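Local structure of amphinase-2 (Rana pipiens, 2P6Z) at residues 49-54 against 73-78; 69-74 against 94-99. The protein hydrolyses RNA as a cytotoxic endonuclease of the pancreatic ribonuclease family, cutting poly(U), poly(C) and ribosomal RNA. One frame throughout, in Å; residues are numbered along the deposited sequence. Where two conformers were deposited one is given.

Interaction 1 of 2, residues 49-54 against 73-78. With NA (sodium ion), chain C.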
ATOM      1  N   ILE A  49      -3.704  -0.437  -1.621  1.00  8.16           N
ATOM      2  CA  ILE A  49      -3.800  -0.409  -3.076  1.00  8.45           C
ATOM      3  C   ILE A  49      -4.603  -1.627  -3.535  1.00  8.69           C
ATOM      4  O   ILE A  49      -4.227  -2.776  -3.271  1.00  8.54           O
ATOM      5  CB  ILE A  49      -2.395  -0.437  -3.759  1.00  8.89           C
ATOM      6  CG1 ILE A  49      -1.473   0.652  -3.184  1.00  8.44           C
ATOM      7  CG2 ILE A  49      -2.529  -0.277  -5.294  1.00  8.45           C
ATOM      8  CD1 ILE A  49       0.014   0.287  -3.162  1.00  6.53           C
ATOM      9  N   HIS A  50      -5.721  -1.366  -4.201  1.00  9.07           N
ATOM     10  CA  HIS A  50      -6.542  -2.432  -4.765  1.00  9.67           C
ATOM     11  C   HIS A  50      -5.997  -2.792  -6.135  1.00  9.98           C
ATOM     12  O   HIS A  50      -6.425  -2.242  -7.152  1.00 11.25           O
ATOM     13  CB  HIS A  50      -7.992  -1.980  -4.890  1.00 10.02           C
ATOM     14  CG  HIS A  50      -8.658  -1.721  -3.578  1.00 10.24           C
ATOM     15  ND1 HIS A  50      -9.444  -2.660  -2.949  1.00  9.86           N
ATOM     16  CD2 HIS A  50      -8.646  -0.637  -2.768  1.00 11.70           C
ATOM     17  CE1 HIS A  50      -9.888  -2.167  -1.805  1.00 11.18           C
ATOM     18  NE2 HIS A  50      -9.425  -0.939  -1.676  1.00 11.35           N
ATOM     19  N   SER A  51      -5.040  -3.706  -6.167  1.00  9.84           N
ATOM     20  CA  SER A  51      -4.396  -4.060  -7.429  1.00  9.80           C
ATOM     21  C   SER A  51      -3.801  -5.449  -7.346  1.00 10.05           C
ATOM     22  O   SER A  51      -3.459  -5.916  -6.260  1.00  9.39           O
ATOM     23  CB  SER A  51      -3.264  -3.071  -7.748  1.00  9.28           C
ATOM     24  OG  SER A  51      -2.653  -3.377  -8.990  1.00  9.05           O
ATOM     25  N   THR A  52      -3.668  -6.092  -8.505  1.00 10.04           N
ATOM     26  CA  THR A  52      -2.724  -7.189  -8.640  1.00 10.73           C
ATOM     27  C   THR A  52      -1.315  -6.659  -8.353  1.00 10.97           C
ATOM     28  O   THR A  52      -1.045  -5.460  -8.514  1.00 11.15           O
ATOM     29  CB  THR A  52      -2.806  -7.832 -10.033  1.00 10.99           C
ATOM     30  OG1 THR A  52      -2.828  -6.809 -11.027  1.00 11.46           O
ATOM     31  CG2 THR A  52      -4.105  -8.628 -10.152  1.00 11.15           C
ATOM     32  N   THR A  53      -0.422  -7.542  -7.902  1.00 11.28           N
ATOM     33  CA  THR A  53       0.930  -7.129  -7.521  1.00 11.75           C
ATOM     34  C   THR A  53       1.804  -6.728  -8.709  1.00 12.23           C
ATOM     35  O   THR A  53       2.625  -5.818  -8.596  1.00 12.02           O
ATOM     36  CB  THR A  53       1.652  -8.217  -6.692  1.00 11.60           C
ATOM     37  OG1 THR A  53       1.766  -9.407  -7.476  1.00 13.18           O
ATOM     38  CG2 THR A  53       0.857  -8.528  -5.437  1.00 12.44           C
ATOM     39  N   GLY A  54       1.631  -7.404  -9.846  1.00 12.38           N
ATOM     40  CA  GLY A  54       2.403  -7.093 -11.053  1.00 12.43           C
ATOM     41  C   GLY A  54       2.413  -5.618 -11.469  1.00 12.81           C
ATOM     42  O   GLY A  54       3.483  -5.017 -11.588  1.00 12.68           O
ATOM     43  N   GLN A  73       0.044   5.280 -13.896  1.00 16.12           N
ATOM     44  CA  GLN A  73      -1.406   5.199 -13.885  0.70 16.39           C
ATOM     45  C   GLN A  73      -1.948   5.371 -12.479  1.00 16.03           C
ATOM     46  O   GLN A  73      -1.209   5.265 -11.493  1.00 15.98           O
ATOM     47  CB  GLN A  73      -1.893   3.893 -14.529  0.70 16.85           C
ATOM     48  CG  GLN A  73      -1.791   3.935 -16.055  0.70 18.06           C
ATOM     49  CD  GLN A  73      -2.184   2.638 -16.726  0.70 20.21           C
ATOM     50  OE1 GLN A  73      -1.445   2.121 -17.564  0.70 23.01           O
ATOM     51  NE2 GLN A  73      -3.353   2.110 -16.378  0.70 21.17           N
ATOM     52  N   GLN A  74      -3.235   5.682 -12.386  1.00 15.38           N
ATOM     53  CA  GLN A  74      -3.871   5.817 -11.086  1.00 14.68           C
ATOM     54  C   GLN A  74      -4.341   4.455 -10.587  1.00 14.42           C
ATOM     55  O   GLN A  74      -4.621   3.548 -11.378  1.00 13.69           O
ATOM     56  CB  GLN A  74      -5.040   6.794 -11.142  1.00 14.68           C
ATOM     57  CG  GLN A  74      -4.625   8.215 -11.494  1.00 14.46           C
ATOM     58  CD  GLN A  74      -5.782   9.173 -11.464  1.00 15.57           C
ATOM     59  OE1 GLN A  74      -6.480   9.301 -10.455  1.00 18.29           O
ATOM     60  NE2 GLN A  74      -5.995   9.858 -12.569  1.00 16.46           N
ATOM     61  N   PHE A  75      -4.426   4.325  -9.270  1.00 13.76           N
ATOM     62  CA  PHE A  75      -4.874   3.085  -8.649  1.00 13.72           C
ATOM     63  C   PHE A  75      -6.073   3.410  -7.788  1.00 13.59           C
ATOM     64  O   PHE A  75      -6.209   4.538  -7.317  1.00 13.08           O
ATOM     65  CB  PHE A  75      -3.760   2.477  -7.774  1.00 13.51           C
ATOM     66  CG  PHE A  75      -2.654   1.825  -8.555  1.00 13.84           C
ATOM     67  CD1 PHE A  75      -1.495   2.524  -8.860  1.00 14.22           C
ATOM     68  CD2 PHE A  75      -2.768   0.501  -8.975  1.00 14.11           C
ATOM     69  CE1 PHE A  75      -0.473   1.928  -9.590  1.00 14.55           C
ATOM     70  CE2 PHE A  75      -1.753  -0.106  -9.697  1.00 15.05           C
ATOM     71  CZ  PHE A  75      -0.601   0.611 -10.012  1.00 14.41           C
ATOM     72  N   THR A  76      -6.951   2.426  -7.600  1.00 13.57           N
ATOM     73  CA  THR A  76      -7.995   2.525  -6.589  1.00 13.47           C
ATOM     74  C   THR A  76      -7.366   2.289  -5.210  1.00 12.54           C
ATOM     75  O   THR A  76      -6.680   1.274  -4.992  1.00 11.70           O
ATOM     76  CB  THR A  76      -9.124   1.504  -6.830  1.00 13.83           C
ATOM     77  OG1 THR A  76      -9.709   1.729  -8.124  1.00 17.28           O
ATOM     78  CG2 THR A  76     -10.198   1.675  -5.783  1.00 14.39           C
ATOM     79  N   LEU A  77      -7.608   3.230  -4.297  1.00 11.64           N
ATOM     80  CA  LEU A  77      -6.988   3.234  -2.972  1.00 11.17           C
ATOM     81  C   LEU A  77      -8.020   3.324  -1.852  1.00 10.79           C
ATOM     82  O   LEU A  77      -8.908   4.175  -1.890  1.00 11.39           O
ATOM     83  CB  LEU A  77      -6.027   4.427  -2.837  1.00 10.95           C
ATOM     84  CG  LEU A  77      -4.939   4.665  -3.885  1.00 11.32           C
ATOM     85  CD1 LEU A  77      -4.236   5.987  -3.602  1.00 11.26           C
ATOM     86  CD2 LEU A  77      -3.943   3.498  -3.934  1.00 11.46           C
ATOM     87  N   THR A  78      -7.883   2.471  -0.846  1.00  9.56           N
ATOM     88  CA  THR A  78      -8.676   2.608   0.372  1.00  9.49           C
ATOM     89  C   THR A  78      -7.797   3.194   1.459  1.00  9.05           C
ATOM     90  O   THR A  78      -6.689   2.715   1.679  1.00  8.91           O
ATOM     91  CB  THR A  78      -9.280   1.273   0.846  1.00  8.96           C
ATOM     92  OG1 THR A  78     -10.267   0.850  -0.094  1.00  9.44           O
ATOM     93  CG2 THR A  78      -9.951   1.423   2.221  1.00  8.77           C
TER
HETATM   94 NA    NA C 402      -8.515  10.610  -8.897  1.00 39.51          NA
HETATM   95  O   HOH W   1      -6.045  -0.077  -8.751  1.00 24.04           O
HETATM   96  O   HOH W   2      -9.666  10.415 -10.977  1.00 35.49           O
HETATM   97  O   HOH W   3      -7.392  12.324  -7.745  1.00 31.70           O
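I49 sits between F75 and L77, one branch to each, and this is the tight part of the contact. With chi1 at -52°, CG1 lies beside the backbone N and meets CD2 of L77 at 3.8 Å, the two side chains running side by side in the same direction. CG2, beside the carbonyl carbon, reaches CD2 of the F75 ring at 3.8 Å. F12 and V56 also pack on I49, and its side chain lies about 4 Å from that of H16, the proton acceptor by similarity. Beyond it S51 packs against the same F75 ring, OG at its edge and near its plane, 3.5 Å from CE2, while donating a hydrogen bond to T52 O, in its carbonyl plane. H50 N gives a nearly straight hydrogen bond to T76 O (2.9 Å). After that the strands part: water 1, held by H50 O and T76 N, bridges where a direct backbone bond would close the pair. This is the loose side. On the sheet face of T76, the H50 imidazole turns NE2 to T78 OG1, a hydrogen bond modelled very short at 2.5 Å, and ND1 bonds to Q20 O. Replacing H50, with an alanine here for instance, would probably leave the T78 hydroxyl and the Q20 carbonyl without these partners and the end of strand 45-50 less firmly held to the loop at Q20. Since the Q20 carbonyl can only accept, ND1 probably carries a proton, and the ring ties strand 45-50 both to strand 75-84 and to the loop at Q20.

Interaction 2 of 2, residues 69-74 against 94-99. With NA (sodium ion), chain C.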
ATOM      1  N   LYS A  69       9.730   6.427  -7.024  1.00 10.35           N
ATOM      2  CA  LYS A  69       9.090   6.479  -8.338  1.00 11.28           C
ATOM      3  C   LYS A  69       7.594   6.715  -8.205  1.00 11.13           C
ATOM      4  O   LYS A  69       6.948   6.156  -7.309  1.00  9.85           O
ATOM      5  CB  LYS A  69       9.323   5.170  -9.118  1.00 11.87           C
ATOM      6  CG  LYS A  69      10.753   4.942  -9.581  1.00 14.28           C
ATOM      7  CD  LYS A  69      11.063   5.675 -10.876  1.00 18.93           C
ATOM      8  CE  LYS A  69      12.557   5.659 -11.133  1.00 20.67           C
ATOM      9  NZ  LYS A  69      12.949   6.602 -12.208  1.00 24.04           N
ATOM     10  N   SER A  70       7.059   7.563  -9.087  1.00 11.19           N
ATOM     11  CA  SER A  70       5.616   7.747  -9.217  1.00 11.43           C
ATOM     12  C   SER A  70       5.064   6.682 -10.172  1.00 11.83           C
ATOM     13  O   SER A  70       5.725   6.318 -11.137  1.00 11.45           O
ATOM     14  CB  SER A  70       5.299   9.120  -9.806  1.00 11.38           C
ATOM     15  OG  SER A  70       5.993  10.165  -9.162  1.00 11.94           O
ATOM     16  N   SER A  71       3.862   6.184  -9.891  1.00 12.42           N
ATOM     17  CA  SER A  71       3.142   5.331 -10.837  1.00 13.18           C
ATOM     18  C   SER A  71       2.716   6.197 -12.019  1.00 13.71           C
ATOM     19  O   SER A  71       2.493   7.396 -11.860  1.00 13.10           O
ATOM     20  CB  SER A  71       1.905   4.698 -10.178  1.00 12.89           C
ATOM     21  OG  SER A  71       0.943   5.682  -9.805  1.00 12.87           O
ATOM     22  N   THR A  72       2.615   5.584 -13.195  1.00 14.62           N
ATOM     23  CA  THR A  72       2.190   6.293 -14.397  1.00 16.02           C
ATOM     24  C   THR A  72       0.670   6.257 -14.554  1.00 16.11           C
ATOM     25  O   THR A  72       0.081   7.106 -15.243  1.00 16.32           O
ATOM     26  CB  THR A  72       2.905   5.769 -15.672  1.00 15.90           C
ATOM     27  OG1 THR A  72       2.664   4.367 -15.825  1.00 18.88           O
ATOM     28  CG2 THR A  72       4.393   5.995 -15.573  1.00 16.72           C
ATOM     29  N   GLN A  73       0.044   5.280 -13.896  1.00 16.12           N
ATOM     30  CA  GLN A  73      -1.406   5.199 -13.885  0.70 16.39           C
ATOM     31  C   GLN A  73      -1.948   5.371 -12.479  1.00 16.03           C
ATOM     32  O   GLN A  73      -1.209   5.265 -11.493  1.00 15.98           O
ATOM     33  CB  GLN A  73      -1.893   3.893 -14.529  0.70 16.85           C
ATOM     34  CG  GLN A  73      -1.791   3.935 -16.055  0.70 18.06           C
ATOM     35  CD  GLN A  73      -2.184   2.638 -16.726  0.70 20.21           C
ATOM     36  OE1 GLN A  73      -1.445   2.121 -17.564  0.70 23.01           O
ATOM     37  NE2 GLN A  73      -3.353   2.110 -16.378  0.70 21.17           N
ATOM     38  N   GLN A  74      -3.235   5.682 -12.386  1.00 15.38           N
ATOM     39  CA  GLN A  74      -3.871   5.817 -11.086  1.00 14.68           C
ATOM     40  C   GLN A  74      -4.341   4.455 -10.587  1.00 14.42           C
ATOM     41  O   GLN A  74      -4.621   3.548 -11.378  1.00 13.69           O
ATOM     42  CB  GLN A  74      -5.040   6.794 -11.142  1.00 14.68           C
ATOM     43  CG  GLN A  74      -4.625   8.215 -11.494  1.00 14.46           C
ATOM     44  CD  GLN A  74      -5.782   9.173 -11.464  1.00 15.57           C
ATOM     45  OE1 GLN A  74      -6.480   9.301 -10.455  1.00 18.29           O
ATOM     46  NE2 GLN A  74      -5.995   9.858 -12.569  1.00 16.46           N
ATOM     47  N   THR A  94      -9.216   7.287  -6.272  1.00 13.76           N
ATOM     48  CA  THR A  94      -8.186   6.881  -7.203  1.00 14.10           C
ATOM     49  C   THR A  94      -7.162   7.989  -7.220  1.00 13.66           C
ATOM     50  O   THR A  94      -7.501   9.182  -7.111  1.00 13.53           O
ATOM     51  CB  THR A  94      -8.746   6.622  -8.606  1.00 14.26           C
ATOM     52  OG1 THR A  94      -9.453   7.788  -9.048  1.00 16.21           O
ATOM     53  CG2 THR A  94      -9.711   5.450  -8.572  1.00 14.78           C
ATOM     54  N   ASN A  95      -5.904   7.586  -7.320  1.00 13.39           N
ATOM     55  CA  ASN A  95      -4.791   8.510  -7.435  1.00 13.05           C
ATOM     56  C   ASN A  95      -3.551   7.745  -7.859  1.00 12.81           C
ATOM     57  O   ASN A  95      -3.505   6.508  -7.787  1.00 12.55           O
ATOM     58  CB  ASN A  95      -4.539   9.252  -6.110  1.00 12.90           C
ATOM     59  CG  ASN A  95      -3.845  10.597  -6.310  1.00 12.90           C
ATOM     60  OD1 ASN A  95      -3.373  10.914  -7.398  1.00 14.40           O
ATOM     61  ND2 ASN A  95      -3.778  11.387  -5.252  1.00 11.96           N
ATOM     62  N   PHE A  96      -2.557   8.492  -8.321  1.00 12.28           N
ATOM     63  CA  PHE A  96      -1.229   7.968  -8.501  1.00 11.52           C
ATOM     64  C   PHE A  96      -0.681   7.664  -7.109  1.00 11.17           C
ATOM     65  O   PHE A  96      -1.223   8.123  -6.091  1.00 11.01           O
ATOM     66  CB  PHE A  96      -0.333   8.998  -9.206  1.00 12.11           C
ATOM     67  CG  PHE A  96      -0.883   9.486 -10.524  1.00 12.09           C
ATOM     68  CD1 PHE A  96      -1.545  10.708 -10.604  1.00 13.00           C
ATOM     69  CD2 PHE A  96      -0.737   8.719 -11.682  1.00 12.71           C
ATOM     70  CE1 PHE A  96      -2.067  11.169 -11.822  1.00 12.65           C
ATOM     71  CE2 PHE A  96      -1.251   9.170 -12.907  1.00 12.77           C
ATOM     72  CZ  PHE A  96      -1.916  10.390 -12.972  1.00 12.87           C
ATOM     73  N   ILE A  97       0.372   6.862  -7.068  1.00 10.26           N
ATOM     74  CA  ILE A  97       1.091   6.634  -5.815  1.00 10.35           C
ATOM     75  C   ILE A  97       2.577   6.884  -6.012  1.00  9.79           C
ATOM     76  O   ILE A  97       3.087   6.819  -7.134  1.00 10.21           O
ATOM     77  CB  ILE A  97       0.855   5.221  -5.238  1.00  9.84           C
ATOM     78  CG1 ILE A  97       1.272   4.131  -6.248  1.00 11.05           C
ATOM     79  CG2 ILE A  97      -0.599   5.076  -4.762  1.00 10.70           C
ATOM     80  CD1 ILE A  97       1.153   2.682  -5.685  1.00 10.50           C
ATOM     81  N   CYS A  98       3.254   7.174  -4.905  1.00  9.38           N
ATOM     82  CA  CYS A  98       4.692   7.352  -4.874  1.00  8.94           C
ATOM     83  C   CYS A  98       5.284   6.268  -3.975  1.00  8.17           C
ATOM     84  O   CYS A  98       4.935   6.188  -2.799  1.00  7.53           O
ATOM     85  CB  CYS A  98       5.025   8.735  -4.306  1.00  8.70           C
ATOM     86  SG  CYS A  98       6.782   9.056  -4.157  1.00 10.16           S
ATOM     87  N   ILE A  99       6.158   5.437  -4.532  1.00  8.27           N
ATOM     88  CA  ILE A  99       6.787   4.351  -3.756  1.00  9.01           C
ATOM     89  C   ILE A  99       8.303   4.437  -3.815  1.00  9.52           C
ATOM     90  O   ILE A  99       8.862   5.059  -4.727  1.00  9.85           O
ATOM     91  CB  ILE A  99       6.310   2.934  -4.210  1.00  8.69           C
ATOM     92  CG1 ILE A  99       6.636   2.694  -5.688  1.00  9.22           C
ATOM     93  CG2 ILE A  99       4.819   2.754  -3.935  1.00  7.90           C
ATOM     94  CD1 ILE A  99       6.421   1.272  -6.155  1.00 10.56           C
TER
HETATM   95 NA    NA C 402      -8.515  10.610  -8.897  1.00 39.51          NA
HETATM   96  O   HOH W   2      -9.666  10.415 -10.977  1.00 35.49           O
HETATM   97  O   HOH W   3      -7.392  12.324  -7.745  1.00 31.70           O
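The antiparallel pairing of strands 66-70 and 87-102 in the ribonuclease sheet, and the sodium site beyond its end, make up this contact. K69 and I99 form a hydrogen-bonded pair, with K69 N to I99 O at 2.8 Å and I99 N to K69 O at 3.0 Å. S70 and C98 follow as a non-hydrogen-bonded pair, and S71 N then bonds to I97 O at 2.9 Å. In return I97 N goes not to a main-chain carbonyl but to S71 OG, at 3.0 Å. Chi1 of 65° sets that oxygen between the backbone N and the carbonyl carbon of S71, where it can also donate to Q73 O (2.8 Å); two bonds thus fix the hydroxyl of a buried serine and hold the turn against the strand. Past the turn, Q74 comes back over F96. Its CG stands above the ring centre, 3.7 Å from the centroid and 7° off the normal, a CH-pi contact, while T72 O approaches the same ring at its edge. The extended Q74 chain carries OE1 on to the sodium ion at 2.9 Å. T94 binds the ion twice, through O at 2.5 Å and through OG1, and waters 2 and 3 supply two more ligands. Strands 75-84 and 105-112 pair with 87-102: I97 packs on F75, L77 and F109, I99 on P106, and C98 is tied by its disulfide to C115, whose backbone N is hydrogen-bonded to S70 OG, while K114 makes a cation-pi contact with F96.

From the N terminus, strand 45-50 passes into helix 53-57, the chain runs out along strand 66-70, and interaction 1 closes this excursion when strand 75-84 returns beside residues 49-50. Interaction 2 closes the next one: 69-74 is met by 94-99 on the return arm of the hairpin of strands 75-84 and 87-102. The loops overlap rather than nest, because the second begins before the first has ended, and Q73 and Q74 belong to both. Strand 75-84 links the two, F75 N probably bonded to N95 O, and I49 CD1 of strand 45-50 also packs directly on I97 CD1. Together they join strands 45-50, 75-84, 87-102 and 66-70.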